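Local coordinates for protein manganese lipoxygenase (PDB 5FX8) that oxygenates linoleic and alpha-linolenic acids to 11S- and 13R-hydroperoxy fatty acids at a catalytic manganese ion, at residues A[282-285]-A[286-290]; A[533-536]-A[537-541]. All blocks are in the same frame, centred on the assembly; numbering follows the deposited sequence.

Interaction 1 (A[282-285]-A[286-290]); sequences DLFY and SQMYH. With MN (manganese (II) ion), chain I.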
ATOM      1  N   ASP A 282      10.790  16.229  -1.918  1.00 10.51           N
ATOM      2  CA  ASP A 282       9.915  15.472  -2.795  1.00 10.18           C
ATOM      3  C   ASP A 282       9.201  14.356  -2.046  1.00 10.52           C
ATOM      4  O   ASP A 282       8.029  14.081  -2.314  1.00 10.23           O
ATOM      5  CB  ASP A 282      10.722  14.919  -3.964  1.00 10.06           C
ATOM      6  CG  ASP A 282       9.854  14.508  -5.115  1.00 11.30           C
ATOM      7  OD1 ASP A 282       9.244  15.402  -5.731  1.00 10.64           O
ATOM      8  OD2 ASP A 282       9.767  13.291  -5.390  1.00 15.63           O
ATOM      9  N   LEU A 283       9.875  13.720  -1.088  1.00 10.60           N
ATOM     10  CA  LEU A 283       9.212  12.705  -0.274  1.00 10.69           C
ATOM     11  C   LEU A 283       8.106  13.321   0.574  1.00 12.72           C
ATOM     12  O   LEU A 283       6.990  12.782   0.658  1.00 16.34           O
ATOM     13  CB  LEU A 283      10.232  11.983   0.603  1.00  9.75           C
ATOM     14  CG  LEU A 283       9.719  10.724   1.320  1.00 15.96           C
ATOM     15  CD1 LEU A 283       8.962   9.726   0.412  1.00  9.85           C
ATOM     16  CD2 LEU A 283      10.874  10.027   1.996  1.00 12.21           C
ATOM     17  N   PHE A 284       8.395  14.450   1.218  1.00 10.69           N
ATOM     18  CA  PHE A 284       7.338  15.133   1.942  1.00 10.18           C
ATOM     19  C   PHE A 284       6.159  15.414   1.029  1.00 12.80           C
ATOM     20  O   PHE A 284       5.000  15.202   1.409  1.00 10.42           O
ATOM     21  CB  PHE A 284       7.889  16.420   2.525  1.00 11.30           C
ATOM     22  CG  PHE A 284       6.865  17.290   3.167  1.00 12.41           C
ATOM     23  CD1 PHE A 284       6.191  18.257   2.435  1.00 10.35           C
ATOM     24  CD2 PHE A 284       6.612  17.178   4.515  1.00  9.98           C
ATOM     25  CE1 PHE A 284       5.275  19.055   3.035  1.00 10.57           C
ATOM     26  CE2 PHE A 284       5.707  17.976   5.115  1.00  9.66           C
ATOM     27  CZ  PHE A 284       5.033  18.915   4.391  1.00 10.50           C
ATOM     28  N   TYR A 285       6.444  15.897  -0.187  1.00 10.15           N
ATOM     29  CA  TYR A 285       5.377  16.260  -1.110  1.00 10.14           C
ATOM     30  C   TYR A 285       4.516  15.059  -1.458  1.00 11.19           C
ATOM     31  O   TYR A 285       3.290  15.127  -1.413  1.00 12.67           O
ATOM     32  CB  TYR A 285       5.948  16.871  -2.386  1.00 10.33           C
ATOM     33  CG  TYR A 285       4.892  17.136  -3.444  1.00 11.35           C
ATOM     34  CD1 TYR A 285       4.539  16.158  -4.368  1.00 10.78           C
ATOM     35  CD2 TYR A 285       4.247  18.358  -3.517  1.00 11.83           C
ATOM     36  CE1 TYR A 285       3.577  16.388  -5.306  1.00 10.98           C
ATOM     37  CE2 TYR A 285       3.297  18.599  -4.463  1.00 11.29           C
ATOM     38  CZ  TYR A 285       2.966  17.608  -5.353  1.00 12.33           C
ATOM     39  OH  TYR A 285       2.014  17.833  -6.311  1.00 20.58           O
ATOM     40  N   SER A 286       5.144  13.959  -1.857  1.00 11.64           N
ATOM     41  CA  SER A 286       4.381  12.838  -2.373  1.00 10.89           C
ATOM     42  C   SER A 286       3.534  12.243  -1.269  1.00 11.01           C
ATOM     43  O   SER A 286       2.343  11.934  -1.461  1.00 17.91           O
ATOM     44  CB  SER A 286       5.323  11.803  -2.970  1.00 10.58           C
ATOM     45  OG  SER A 286       5.917  11.009  -1.974  1.00  9.86           O
ATOM     46  N   GLN A 287       4.118  12.135  -0.081  1.00 10.26           N
ATOM     47  CA  GLN A 287       3.355  11.560   1.006  1.00 10.60           C
ATOM     48  C   GLN A 287       2.191  12.451   1.391  1.00 14.14           C
ATOM     49  O   GLN A 287       1.146  11.957   1.811  1.00 15.48           O
ATOM     50  CB  GLN A 287       4.261  11.265   2.198  1.00 10.81           C
ATOM     51  CG  GLN A 287       5.239  10.136   1.912  1.00 10.27           C
ATOM     52  CD  GLN A 287       4.657   9.059   0.981  1.00 10.38           C
ATOM     53  OE1 GLN A 287       3.758   8.324   1.365  1.00  9.34           O
ATOM     54  NE2 GLN A 287       5.173   8.983  -0.248  1.00 15.86           N
ATOM     55  N   MET A 288       2.318  13.758   1.240  1.00 12.44           N
ATOM     56  CA  MET A 288       1.238  14.549   1.802  1.00 10.46           C
ATOM     57  C   MET A 288       0.254  15.006   0.750  1.00 12.49           C
ATOM     58  O   MET A 288      -0.919  15.242   1.047  1.00 18.53           O
ATOM     59  CB  MET A 288       1.818  15.719   2.582  1.00  9.79           C
ATOM     60  CG  MET A 288       2.474  15.270   3.863  1.00  9.40           C
ATOM     61  SD  MET A 288       1.372  14.224   4.821  1.00 19.02           S
ATOM     62  CE  MET A 288       2.150  12.687   4.721  1.00 13.46           C
ATOM     63  N   TYR A 289       0.689  15.111  -0.479  1.00 11.39           N
ATOM     64  CA  TYR A 289      -0.270  15.337  -1.518  1.00 11.36           C
ATOM     65  C   TYR A 289      -1.157  14.121  -1.729  1.00 11.17           C
ATOM     66  O   TYR A 289      -2.309  14.295  -2.104  1.00 11.68           O
ATOM     67  CB  TYR A 289       0.462  15.723  -2.794  1.00 14.70           C
ATOM     68  CG  TYR A 289      -0.456  16.032  -3.945  1.00 15.15           C
ATOM     69  CD1 TYR A 289      -1.047  17.278  -4.066  1.00 15.36           C
ATOM     70  CD2 TYR A 289      -0.719  15.087  -4.911  1.00 17.37           C
ATOM     71  CE1 TYR A 289      -1.875  17.566  -5.113  1.00 16.51           C
ATOM     72  CE2 TYR A 289      -1.546  15.367  -5.973  1.00 23.54           C
ATOM     73  CZ  TYR A 289      -2.126  16.609  -6.073  1.00 23.58           C
ATOM     74  OH  TYR A 289      -2.964  16.895  -7.133  1.00 24.05           O
ATOM     75  N   HIS A 290      -0.661  12.889  -1.501  1.00 11.32           N
ATOM     76  CA  HIS A 290      -1.534  11.748  -1.815  1.00 11.49           C
ATOM     77  C   HIS A 290      -2.705  11.606  -0.858  1.00 10.33           C
ATOM     78  O   HIS A 290      -3.610  10.802  -1.119  1.00 14.02           O
ATOM     79  CB  HIS A 290      -0.757  10.428  -1.856  1.00 10.29           C
ATOM     80  CG  HIS A 290      -0.815   9.631  -0.589  1.00 10.20           C
ATOM     81  ND1 HIS A 290      -0.053   9.954   0.505  1.00 11.80           N
ATOM     82  CD2 HIS A 290      -1.498   8.507  -0.254  1.00 10.36           C
ATOM     83  CE1 HIS A 290      -0.283   9.082   1.470  1.00 11.48           C
ATOM     84  NE2 HIS A 290      -1.158   8.193   1.037  1.00 31.56           N
TER
HETATM   85 MN    MN I1000      -2.264   6.019   1.184  1.00  8.02          MN
HETATM   86  O   HOH W   1      -1.672   6.803   3.406  1.00 33.97           O
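Tyr285 and Tyr289 lie side by side one helical turn apart, their side chains pointing the same way. Their rings are almost parallel, with planes at 7°, but slid so far along each other that they barely overlap and the centroids stand 5.3 Å apart. What meets is CB of Tyr289 over the face of the Tyr285 ring, a CH-pi contact 4.2 Å from its centroid, while Tyr285 OH sits above the centre of the Tyr289 ring. Both side chains carry CG anti to the backbone N (chi1 174° and -178°), which sends them out in step. Round the helix, Leu283 CD1 packs against Gln287 NE2 at 3.9 Å, and on a further side Met288 CG rests over one face of the Phe284 ring. Ser286 OG turns back toward Leu283 O, 3.3 Å away in a weak hydrogen bond, and receives a second weak one from Gln287 NE2. The stronger tie of that amide is to Met481 O, on the helix that also supplies His478. Beneath these side chains runs the i to i+4 backbone bonding, as in Tyr289 N to Tyr285 O at 2.8 Å. His290 follows on this helix: its ND1 donates to Gln287 O at 2.7 Å, the oxygen lying near the imidazole plane, which would limit the ring's rotation while NE2 binds manganese at 2.4 Å. His294, His478, Asn482 and the C-terminal Val618 complete the protein ligands, and a water is also bound. Helix 268-305 thus supplies two histidines, His290 and His294, to the metal centre characteristic of lipoxygenases.

Interaction 2 (A[533-536]-A[537-541]); sequences VSLL and ARFNR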
ATOM      1  N   VAL A 533      13.198   2.569   6.941  1.00 11.91           N
ATOM      2  CA  VAL A 533      12.836   1.455   6.082  1.00 13.66           C
ATOM      3  C   VAL A 533      11.708   0.642   6.703  1.00 12.72           C
ATOM      4  O   VAL A 533      10.877   0.092   5.990  1.00 12.62           O
ATOM      5  CB  VAL A 533      14.068   0.596   5.737  1.00 13.03           C
ATOM      6  CG1 VAL A 533      13.688  -0.488   4.785  1.00 11.00           C
ATOM      7  CG2 VAL A 533      15.070   1.431   5.072  1.00 12.02           C
ATOM      8  N   SER A 534      11.606   0.622   8.026  1.00 13.18           N
ATOM      9  CA  SER A 534      10.593  -0.197   8.680  1.00 11.95           C
ATOM     10  C   SER A 534       9.207   0.427   8.577  1.00 11.44           C
ATOM     11  O   SER A 534       8.212  -0.285   8.390  1.00 13.59           O
ATOM     12  CB  SER A 534      10.976  -0.417  10.127  1.00 13.80           C
ATOM     13  OG  SER A 534       9.987  -1.187  10.783  1.00 20.32           O
ATOM     14  N   LEU A 535       9.122   1.754   8.686  1.00 11.72           N
ATOM     15  CA  LEU A 535       7.852   2.443   8.459  1.00 11.45           C
ATOM     16  C   LEU A 535       7.387   2.320   6.999  1.00 11.41           C
ATOM     17  O   LEU A 535       6.214   2.021   6.716  1.00 10.98           O
ATOM     18  CB  LEU A 535       8.004   3.902   8.865  1.00 10.45           C
ATOM     19  CG  LEU A 535       6.804   4.786   8.577  1.00 12.36           C
ATOM     20  CD1 LEU A 535       5.587   4.398   9.411  1.00 10.36           C
ATOM     21  CD2 LEU A 535       7.195   6.199   8.819  1.00 11.45           C
ATOM     22  N   LEU A 536       8.294   2.541   6.051  1.00 11.09           N
ATOM     23  CA  LEU A 536       7.885   2.448   4.655  1.00 11.37           C
ATOM     24  C   LEU A 536       7.537   1.003   4.292  1.00 10.95           C
ATOM     25  O   LEU A 536       6.572   0.747   3.556  1.00 12.77           O
ATOM     26  CB  LEU A 536       8.974   3.036   3.754  1.00 11.79           C
ATOM     27  CG  LEU A 536       9.456   4.436   4.153  1.00  9.31           C
ATOM     28  CD1 LEU A 536      10.470   5.033   3.209  1.00  9.02           C
ATOM     29  CD2 LEU A 536       8.268   5.305   4.268  1.00  7.72           C
ATOM     30  N   ALA A 537       8.264   0.038   4.852  1.00 10.33           N
ATOM     31  CA  ALA A 537       7.853  -1.344   4.675  1.00 10.03           C
ATOM     32  C   ALA A 537       6.474  -1.585   5.268  1.00  9.54           C
ATOM     33  O   ALA A 537       5.729  -2.420   4.771  1.00 17.12           O
ATOM     34  CB  ALA A 537       8.873  -2.296   5.299  1.00  9.78           C
ATOM     35  N   ARG A 538       6.113  -0.865   6.323  1.00  9.50           N
ATOM     36  CA  ARG A 538       4.775  -1.017   6.857  1.00  9.44           C
ATOM     37  C   ARG A 538       3.706  -0.366   5.987  1.00 14.92           C
ATOM     38  O   ARG A 538       2.519  -0.662   6.172  1.00 14.82           O
ATOM     39  CB  ARG A 538       4.722  -0.460   8.275  1.00 10.95           C
ATOM     40  CG  ARG A 538       4.832  -1.535   9.353  1.00 12.44           C
ATOM     41  CD  ARG A 538       5.010  -0.891  10.696  1.00 11.62           C
ATOM     42  NE  ARG A 538       6.373  -0.452  10.926  1.00 15.18           N
ATOM     43  CZ  ARG A 538       6.668   0.667  11.550  1.00 15.41           C
ATOM     44  NH1 ARG A 538       5.689   1.442  11.973  1.00 17.06           N
ATOM     45  NH2 ARG A 538       7.921   1.011  11.747  1.00 13.66           N
ATOM     46  N   PHE A 539       4.085   0.509   5.045  1.00 11.30           N
ATOM     47  CA  PHE A 539       3.096   0.967   4.060  1.00  9.57           C
ATOM     48  C   PHE A 539       2.823  -0.062   2.962  1.00 10.79           C
ATOM     49  O   PHE A 539       1.849   0.078   2.222  1.00 19.99           O
ATOM     50  CB  PHE A 539       3.540   2.271   3.417  1.00  9.51           C
ATOM     51  CG  PHE A 539       3.600   3.443   4.354  1.00 11.20           C
ATOM     52  CD1 PHE A 539       3.004   3.405   5.586  1.00 12.05           C
ATOM     53  CD2 PHE A 539       4.256   4.603   3.979  1.00 13.87           C
ATOM     54  CE1 PHE A 539       3.066   4.485   6.412  1.00 13.17           C
ATOM     55  CE2 PHE A 539       4.306   5.684   4.805  1.00 13.22           C
ATOM     56  CZ  PHE A 539       3.706   5.620   6.019  1.00 14.26           C
ATOM     57  N   ASN A 540       3.651  -1.084   2.837  1.00 10.67           N
ATOM     58  CA  ASN A 540       3.512  -2.119   1.827  1.00  9.40           C
ATOM     59  C   ASN A 540       2.632  -3.246   2.364  1.00 15.23           C
ATOM     60  O   ASN A 540       2.395  -3.358   3.567  1.00 10.33           O
ATOM     61  CB  ASN A 540       4.888  -2.642   1.424  1.00  8.69           C
ATOM     62  CG  ASN A 540       4.873  -3.413   0.129  1.00  9.85           C
ATOM     63  OD1 ASN A 540       4.229  -3.024  -0.832  1.00 11.44           O
ATOM     64  ND2 ASN A 540       5.571  -4.523   0.104  1.00 10.41           N
ATOM     65  N   ARG A 541       2.113  -4.060   1.445  1.00  9.33           N
ATOM     66  CA  ARG A 541       1.211  -5.155   1.785  1.00 11.00           C
ATOM     67  C   ARG A 541       1.610  -6.364   0.948  1.00 12.57           C
ATOM     68  O   ARG A 541       1.099  -6.565  -0.149  1.00 12.94           O
ATOM     69  CB  ARG A 541      -0.251  -4.792   1.546  1.00  9.63           C
ATOM     70  CG  ARG A 541      -0.912  -3.970   2.632  1.00  8.77           C
ATOM     71  CD  ARG A 541      -1.085  -4.744   3.932  1.00  9.22           C
ATOM     72  NE  ARG A 541      -1.672  -3.929   4.988  1.00  8.56           N
ATOM     73  CZ  ARG A 541      -1.006  -2.992   5.650  1.00  8.27           C
ATOM     74  NH1 ARG A 541       0.249  -2.753   5.356  1.00  8.59           N
ATOM     75  NH2 ARG A 541      -1.593  -2.274   6.578  1.00  7.62           N
TER
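Ser534 and Arg538 face each other across one turn in a local, largely buried contact at the C-terminal end of helix 526-539, beside helix 86-124. Arg538 NH2 donates to Ser534 OG at 3.2 Å; the bond is nearly straight (169°), with the hydroxyl oxygen at the edge of the guanidinium and in its plane. A bend at chi3 (-79°) folds the arginine back along the helix, so that one face of the guanidinium lies over Leu535 CA. Phe342 engages the same cation through a cation-pi contact. Two leucines meet Phe539 from the same side of its ring: Leu535 CD1 lies 3.9 Å from Phe539 CE1, and Leu536 CD2 comes obliquely to 4.0 Å from Phe539 CE2. Leu535 O lies over that same face, offset toward the rim. The turn tightens here, as Phe539 N bonds to Leu536 O at 2.9 Å and only weakly to Leu535 O. Beyond it, Arg541 NH1 reaches Arg538 O at 3.2 Å and Asn540 O at 2.9 Å, gripping the carbonyls of the departing chain. The contact thus pairs a polar flank, where a serine hydroxyl accepts one N-H of the guanidinium and the Phe342 ring would help stabilise its positive charge, with an apolar one from which Phe539 reaches the manganese ligands Asn482 and Val618.

From the N terminus, the chain first passes through interaction 1 within helix 268-305 and reaches interaction 2 more than 240 residues later, at the end of helix 526-539. Each joins consecutive segments, so neither closes a long loop, and the two stand in series without nesting or crossing. Their centres are 16 Å apart and their nearest atoms about 4 Å apart, without touching. The metal site relates them: residues 282-290 include a manganese ligand, whereas residues 533-541 bring an aromatic ring beside two other ligands, Asn482 and Val618. Asn482 also lies close to Gln287, and helix 342-346 packs against side chains of both interactions, linking the two helices indirectly.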